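Local coordinates for beta-ketoacyl-[acyl-carrier-protein] synthase III (Pseudomonas aeruginosa, PDB 2X3E), which probably catalyses the condensation of acetyl-CoA with malonyl-ACP that initiates fatty acid synthesis, as a homodimeric member of the thiolase-like superfamily, at residues 72-77 against 129-134; 245-250 against 304-309. The protein carries 1 engineered substitution. All coordinates share one frame; numbering follows the deposited sequence.

In the fold
The two contacts belong to different sheets of the thiolase-like fold and lie well apart, with centres about 24 Å from each other and nearest atoms about 13 Å apart. Contact 1 joins the beginnings of the neighbouring parallel strands 75-79 and 133-140, at the partly buried end of two inner strands of the N-terminal five-stranded sheet; there a carboxylate and a serine hydroxyl supplement a few bent backbone bonds. Contact 2 lies deeper and pairs strand 246-249 with 304-311 in the C-terminal sheet through a regular parallel ladder, flanked mostly by apolar side chains. It runs into the predicted active site at H250, whereas contact 1 is away from the annotated sites.

Contact 1 (72-77 against 129-134); sequences RVDAVV and GLADSA
V73, D74 and A75 meet S133 and A134 where two parallel neighbours of the N-terminal thiolase-fold sheet, strands 75-79 and 133-140, begin side by side. A75 and A134 approach to 4.5 Å between their CA atoms, but the pairing here is loose. The carbonyl O of S133 accepts the N-H of D74 at 3.1 Å; that donor stands well above the carbonyl plane, and a weak, strongly bent bond from A75 N reaches the same oxygen. One step on, A134 CA makes a CA-H...O contact with A75 O, and strand 75-79 carries on its ladder through L135 and V137.

Among the side chains, the D74 carboxylate is bonded to the turn that leads from helix 114-127 into strand 133-140. Its OD2 takes the N-H of D132 at 2.9 Å through the anti lone pair, in a fairly straight bond of 162°. The D132 carboxylate is close as well, its plane turned 66° from that of D74 and its OD2 4.2 Å from D74 OD2; R4, outside the two segments, forms a salt bridge with D132 OD1 and probably eases this likeness of charge. Behind the polar groups, the methyl of A75 packs against those of A131 and A134, A134 in turn resting on V122 and I126 of helix 114-127.

S133 OG sits between its own backbone N and carbonyl carbon (chi1 59°), which brings it over V73, 3.2 Å from V73 CA. A weak bond from D74 N also reaches this hydroxyl, with 3.3 Å between D74 N and S133 OG.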
ATOM      1  N   ARG A  72      22.552   3.854  -1.834  1.00 19.67           N
ATOM      2  CA  ARG A  72      21.674   2.686  -1.741  1.00 18.91           C
ATOM      3  C   ARG A  72      20.803   2.768  -0.504  1.00 17.81           C
ATOM      4  O   ARG A  72      21.231   3.291   0.523  1.00 17.90           O
ATOM      5  CB  ARG A  72      22.486   1.389  -1.663  1.00 19.89           C
ATOM      6  CG  ARG A  72      22.833   0.817  -2.996  1.00 21.53           C
ATOM      7  CD  ARG A  72      23.731  -0.411  -2.873  1.00 22.91           C
ATOM      8  NE  ARG A  72      24.429  -0.601  -4.139  1.00 24.65           N
ATOM      9  CZ  ARG A  72      25.538   0.038  -4.498  1.00 26.83           C
ATOM     10  NH1 ARG A  72      26.134   0.899  -3.674  1.00 27.47           N
ATOM     11  NH2 ARG A  72      26.071  -0.196  -5.690  1.00 28.76           N
ATOM     12  N   VAL A  73      19.581   2.255  -0.619  1.00 16.77           N
ATOM     13  CA  VAL A  73      18.717   1.984   0.528  1.00 16.42           C
ATOM     14  C   VAL A  73      18.104   0.587   0.353  1.00 16.22           C
ATOM     15  O   VAL A  73      18.103   0.043  -0.758  1.00 16.08           O
ATOM     16  CB  VAL A  73      17.607   3.057   0.697  1.00 16.01           C
ATOM     17  CG1 VAL A  73      18.235   4.429   0.999  1.00 16.32           C
ATOM     18  CG2 VAL A  73      16.706   3.134  -0.540  1.00 15.64           C
ATOM     19  N   ASP A  74      17.588   0.012   1.437  1.00 15.91           N
ATOM     20  CA  ASP A  74      17.079  -1.372   1.403  1.00 16.34           C
ATOM     21  C   ASP A  74      15.652  -1.462   0.881  1.00 15.38           C
ATOM     22  O   ASP A  74      15.223  -2.525   0.428  1.00 14.70           O
ATOM     23  CB  ASP A  74      17.140  -2.009   2.798  1.00 17.03           C
ATOM     24  CG  ASP A  74      18.549  -2.286   3.263  1.00 18.68           C
ATOM     25  OD1 ASP A  74      19.389  -2.707   2.437  1.00 19.93           O
ATOM     26  OD2 ASP A  74      18.822  -2.104   4.471  1.00 19.84           O
ATOM     27  N   ALA A  75      14.923  -0.348   0.956  1.00 14.52           N
ATOM     28  CA  ALA A  75      13.490  -0.326   0.708  1.00 14.21           C
ATOM     29  C   ALA A  75      13.064   0.968   0.007  1.00 13.54           C
ATOM     30  O   ALA A  75      13.619   2.041   0.272  1.00 13.03           O
ATOM     31  CB  ALA A  75      12.729  -0.481   2.029  1.00 14.05           C
ATOM     32  N   VAL A  76      12.091   0.842  -0.892  1.00 13.46           N
ATOM     33  CA  VAL A  76      11.492   1.985  -1.571  1.00 13.19           C
ATOM     34  C   VAL A  76       9.972   1.866  -1.503  1.00 13.18           C
ATOM     35  O   VAL A  76       9.389   0.956  -2.082  1.00 13.17           O
ATOM     36  CB  VAL A  76      11.921   2.075  -3.058  1.00 13.25           C
ATOM     37  CG1 VAL A  76      11.256   3.276  -3.716  1.00 13.34           C
ATOM     38  CG2 VAL A  76      13.444   2.160  -3.179  1.00 13.51           C
ATOM     39  N   VAL A  77       9.334   2.792  -0.794  1.00 13.44           N
ATOM     40  CA  VAL A  77       7.883   2.771  -0.622  1.00 13.58           C
ATOM     41  C   VAL A  77       7.277   4.057  -1.171  1.00 13.82           C
ATOM     42  O   VAL A  77       7.774   5.145  -0.887  1.00 13.97           O
ATOM     43  CB  VAL A  77       7.510   2.564   0.858  1.00 13.75           C
ATOM     44  CG1 VAL A  77       6.001   2.743   1.080  1.00 14.54           C
ATOM     45  CG2 VAL A  77       7.969   1.182   1.317  1.00 13.76           C
ATOM     46  N   GLY A 129      13.857  -4.290  12.042  1.00 16.92           N
ATOM     47  CA  GLY A 129      15.053  -4.915  11.477  1.00 17.79           C
ATOM     48  C   GLY A 129      14.882  -5.532  10.093  1.00 18.23           C
ATOM     49  O   GLY A 129      15.725  -6.322   9.658  1.00 18.84           O
ATOM     50  N   LEU A 130      13.806  -5.180   9.393  1.00 17.61           N
ATOM     51  CA  LEU A 130      13.563  -5.703   8.042  1.00 18.31           C
ATOM     52  C   LEU A 130      14.237  -4.848   6.969  1.00 18.02           C
ATOM     53  O   LEU A 130      14.324  -5.254   5.804  1.00 18.75           O
ATOM     54  CB  LEU A 130      12.059  -5.818   7.762  1.00 18.03           C
ATOM     55  CG  LEU A 130      11.395  -7.128   8.200  1.00 19.93           C
ATOM     56  CD1 LEU A 130      11.878  -7.595   9.551  1.00 21.42           C
ATOM     57  CD2 LEU A 130       9.884  -7.001   8.187  1.00 20.24           C
ATOM     58  N   ALA A 131      14.703  -3.670   7.374  1.00 17.65           N
ATOM     59  CA  ALA A 131      15.476  -2.774   6.525  1.00 17.54           C
ATOM     60  C   ALA A 131      16.340  -1.903   7.430  1.00 17.71           C
ATOM     61  O   ALA A 131      15.943  -1.613   8.557  1.00 17.62           O
ATOM     62  CB  ALA A 131      14.543  -1.904   5.683  1.00 16.94           C
ATOM     63  N   ASP A 132      17.515  -1.501   6.947  1.00 17.60           N
ATOM     64  CA  ASP A 132      18.388  -0.584   7.689  1.00 17.87           C
ATOM     65  C   ASP A 132      18.313   0.840   7.139  1.00 17.37           C
ATOM     66  O   ASP A 132      18.814   1.772   7.757  1.00 17.28           O
ATOM     67  CB  ASP A 132      19.835  -1.076   7.668  1.00 18.57           C
ATOM     68  CG  ASP A 132      20.009  -2.435   8.338  1.00 20.63           C
ATOM     69  OD1 ASP A 132      19.239  -2.775   9.266  1.00 21.41           O
ATOM     70  OD2 ASP A 132      20.934  -3.164   7.937  1.00 22.61           O
ATOM     71  N   SER A 133      17.681   0.995   5.977  1.00 16.75           N
ATOM     72  CA  SER A 133      17.459   2.302   5.364  1.00 16.39           C
ATOM     73  C   SER A 133      16.327   2.200   4.350  1.00 15.80           C
ATOM     74  O   SER A 133      16.031   1.115   3.845  1.00 15.95           O
ATOM     75  CB  SER A 133      18.724   2.796   4.678  1.00 16.88           C
ATOM     76  OG  SER A 133      19.134   1.879   3.678  1.00 16.85           O
ATOM     77  N   ALA A 134      15.701   3.331   4.054  1.00 15.02           N
ATOM     78  CA  ALA A 134      14.534   3.344   3.183  1.00 14.62           C
ATOM     79  C   ALA A 134      14.289   4.703   2.573  1.00 13.98           C
ATOM     80  O   ALA A 134      14.581   5.737   3.178  1.00 13.54           O
ATOM     81  CB  ALA A 134      13.300   2.922   3.956  1.00 14.33           C
TER
HETATM   82  O   HOH W   1      20.876   0.287   4.281  1.00 12.61           O

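Contact 2 (245-250 against 304-309); sequences HHLVPH and NMVLTG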
ATOM      1  N   HIS A 245       7.806  24.026  17.380  1.00 20.99           N
ATOM      2  CA  HIS A 245       8.431  25.010  16.502  1.00 21.33           C
ATOM      3  C   HIS A 245       7.796  24.967  15.116  1.00 19.97           C
ATOM      4  O   HIS A 245       7.620  26.008  14.482  1.00 19.67           O
ATOM      5  CB  HIS A 245       9.938  24.758  16.368  1.00 22.24           C
ATOM      6  CG  HIS A 245      10.721  25.074  17.604  1.00 24.30           C
ATOM      7  ND1 HIS A 245      11.000  24.132  18.570  1.00 25.27           N
ATOM      8  CD2 HIS A 245      11.297  26.226  18.024  1.00 27.44           C
ATOM      9  CE1 HIS A 245      11.707  24.689  19.537  1.00 27.29           C
ATOM     10  NE2 HIS A 245      11.902  25.960  19.229  1.00 28.35           N
ATOM     11  N   HIS A 246       7.479  23.759  14.652  1.00 18.18           N
ATOM     12  CA  HIS A 246       7.016  23.537  13.280  1.00 17.48           C
ATOM     13  C   HIS A 246       5.843  22.571  13.208  1.00 16.31           C
ATOM     14  O   HIS A 246       5.935  21.426  13.651  1.00 16.40           O
ATOM     15  CB  HIS A 246       8.149  22.986  12.413  1.00 17.58           C
ATOM     16  CG  HIS A 246       9.430  23.744  12.546  1.00 18.08           C
ATOM     17  ND1 HIS A 246       9.562  25.052  12.138  1.00 18.46           N
ATOM     18  CD2 HIS A 246      10.638  23.374  13.032  1.00 18.69           C
ATOM     19  CE1 HIS A 246      10.793  25.463  12.384  1.00 19.99           C
ATOM     20  NE2 HIS A 246      11.467  24.462  12.923  1.00 19.20           N
ATOM     21  N   LEU A 247       4.740  23.044  12.644  1.00 16.00           N
ATOM     22  CA  LEU A 247       3.607  22.200  12.314  1.00 15.05           C
ATOM     23  C   LEU A 247       3.520  22.119  10.793  1.00 14.82           C
ATOM     24  O   LEU A 247       3.402  23.151  10.119  1.00 15.57           O
ATOM     25  CB  LEU A 247       2.316  22.785  12.875  1.00 15.24           C
ATOM     26  CG  LEU A 247       1.052  21.943  12.660  1.00 14.93           C
ATOM     27  CD1 LEU A 247       1.199  20.551  13.257  1.00 14.43           C
ATOM     28  CD2 LEU A 247      -0.157  22.674  13.252  1.00 15.82           C
ATOM     29  N   VAL A 248       3.599  20.905  10.262  1.00 14.34           N
ATOM     30  CA  VAL A 248       3.559  20.676   8.820  1.00 14.46           C
ATOM     31  C   VAL A 248       2.350  19.801   8.488  1.00 14.35           C
ATOM     32  O   VAL A 248       2.433  18.575   8.490  1.00 14.39           O
ATOM     33  CB  VAL A 248       4.840  20.005   8.296  1.00 14.30           C
ATOM     34  CG1 VAL A 248       4.863  20.069   6.777  1.00 13.87           C
ATOM     35  CG2 VAL A 248       6.068  20.680   8.868  1.00 15.06           C
ATOM     36  N   PRO A 249       1.203  20.437   8.237  1.00 15.10           N
ATOM     37  CA  PRO A 249      -0.003  19.698   7.907  1.00 15.07           C
ATOM     38  C   PRO A 249      -0.117  19.362   6.420  1.00 15.32           C
ATOM     39  O   PRO A 249       0.510  20.005   5.567  1.00 15.39           O
ATOM     40  CB  PRO A 249      -1.109  20.671   8.306  1.00 15.73           C
ATOM     41  CG  PRO A 249      -0.513  21.985   8.131  1.00 17.04           C
ATOM     42  CD  PRO A 249       0.922  21.862   8.476  1.00 15.68           C
ATOM     43  N   HIS A 250      -0.929  18.359   6.120  1.00 15.16           N
ATOM     44  CA  HIS A 250      -1.398  18.161   4.767  1.00 15.30           C
ATOM     45  C   HIS A 250      -2.020  19.475   4.306  1.00 15.97           C
ATOM     46  O   HIS A 250      -2.850  20.064   5.007  1.00 16.84           O
ATOM     47  CB  HIS A 250      -2.421  17.016   4.713  1.00 15.49           C
ATOM     48  CG  HIS A 250      -3.280  17.030   3.489  1.00 14.99           C
ATOM     49  ND1 HIS A 250      -2.753  17.095   2.217  1.00 14.71           N
ATOM     50  CD2 HIS A 250      -4.625  16.989   3.339  1.00 14.35           C
ATOM     51  CE1 HIS A 250      -3.739  17.101   1.337  1.00 15.37           C
ATOM     52  NE2 HIS A 250      -4.885  17.034   1.992  1.00 14.00           N
ATOM     53  N   ASN A 304      11.263  21.222  17.522  1.00 17.82           N
ATOM     54  CA  ASN A 304      10.133  20.318  17.753  1.00 17.16           C
ATOM     55  C   ASN A 304       9.135  20.424  16.601  1.00 16.23           C
ATOM     56  O   ASN A 304       8.658  21.515  16.289  1.00 16.58           O
ATOM     57  CB  ASN A 304       9.439  20.652  19.075  1.00 17.49           C
ATOM     58  CG  ASN A 304      10.347  20.467  20.275  1.00 19.05           C
ATOM     59  OD1 ASN A 304      11.234  19.610  20.269  1.00 19.09           O
ATOM     60  ND2 ASN A 304      10.128  21.267  21.316  1.00 19.19           N
ATOM     61  N   MET A 305       8.829  19.290  15.983  1.00 15.76           N
ATOM     62  CA  MET A 305       8.003  19.251  14.780  1.00 14.97           C
ATOM     63  C   MET A 305       6.925  18.170  14.855  1.00 14.37           C
ATOM     64  O   MET A 305       7.148  17.080  15.391  1.00 13.65           O
ATOM     65  CB  MET A 305       8.894  19.000  13.559  1.00 14.82           C
ATOM     66  CG  MET A 305       8.155  18.862  12.227  1.00 13.98           C
ATOM     67  SD  MET A 305       9.305  18.570  10.867  1.00 14.12           S
ATOM     68  CE  MET A 305       9.850  20.243  10.533  1.00 13.07           C
ATOM     69  N   VAL A 306       5.754  18.494  14.311  1.00 13.80           N
ATOM     70  CA  VAL A 306       4.701  17.519  14.071  1.00 13.28           C
ATOM     71  C   VAL A 306       4.238  17.603  12.615  1.00 13.47           C
ATOM     72  O   VAL A 306       4.002  18.696  12.079  1.00 13.70           O
ATOM     73  CB  VAL A 306       3.509  17.721  15.023  1.00 13.83           C
ATOM     74  CG1 VAL A 306       2.327  16.818  14.638  1.00 12.48           C
ATOM     75  CG2 VAL A 306       3.945  17.445  16.459  1.00 13.36           C
ATOM     76  N   LEU A 307       4.152  16.437  11.985  1.00 13.16           N
ATOM     77  CA  LEU A 307       3.572  16.294  10.668  1.00 13.76           C
ATOM     78  C   LEU A 307       2.190  15.708  10.889  1.00 13.85           C
ATOM     79  O   LEU A 307       2.025  14.798  11.696  1.00 14.42           O
ATOM     80  CB  LEU A 307       4.404  15.347   9.800  1.00 13.90           C
ATOM     81  CG  LEU A 307       5.917  15.545   9.810  1.00 14.39           C
ATOM     82  CD1 LEU A 307       6.601  14.508   8.909  1.00 14.96           C
ATOM     83  CD2 LEU A 307       6.288  16.952   9.377  1.00 14.40           C
ATOM     84  N   THR A 308       1.198  16.214  10.174  1.00 14.29           N
ATOM     85  CA  THR A 308      -0.164  15.738  10.368  1.00 14.23           C
ATOM     86  C   THR A 308      -0.960  15.708   9.065  1.00 14.06           C
ATOM     87  O   THR A 308      -0.810  16.582   8.207  1.00 14.34           O
ATOM     88  CB  THR A 308      -0.886  16.579  11.443  1.00 14.52           C
ATOM     89  OG1 THR A 308      -2.168  16.000  11.735  1.00 14.69           O
ATOM     90  CG2 THR A 308      -1.054  18.017  10.990  1.00 14.91           C
ATOM     91  N   GLY A 309      -1.798  14.682   8.926  1.00 13.81           N
ATOM     92  CA  GLY A 309      -2.631  14.513   7.747  1.00 13.44           C
ATOM     93  C   GLY A 309      -4.050  14.082   8.068  1.00 13.34           C
ATOM     94  O   GLY A 309      -4.313  13.499   9.113  1.00 13.04           O
TER
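V248 and L307 lie side by side and point the same way, L307 CD2 reaching V248 CB at 3.5 Å. On the same face M305 extends to its sulfur and then bends (chi3 -82°), which carries CE back across the strand gap to H246 CB at 3.7 Å and to V248 CG2. I286, A289 and L290 of helix 285-295 pack on V248, and R300 N is bonded to H246 NE2. The other face carries L247 alongside V306, and P249 CB against T308 CG2, with M226 and V230 of helix 215-237 packed over this side.

Between the two faces the parallel strands keep regular register: V248 N bonds almost straight to V306 O, and H250 N to T308 O at 2.7 Å. At the start N304 O receives both H245 N and H246 N, while N304 N donates to H245 ND1 from 28° out of the ring plane; the H245 ring and N304 amide, its ND2 bonded to D243 O, are turned 56° apart.

The ladder ends at H250, whose ND1 is bonded to S285 OG. Its side chain comes within about 3 Å, nearest atoms, of those of N280 and A112, the predicted Cys-His-Asn triad positions characteristic of FabH enzymes, with an engineered alanine replacing the cysteine.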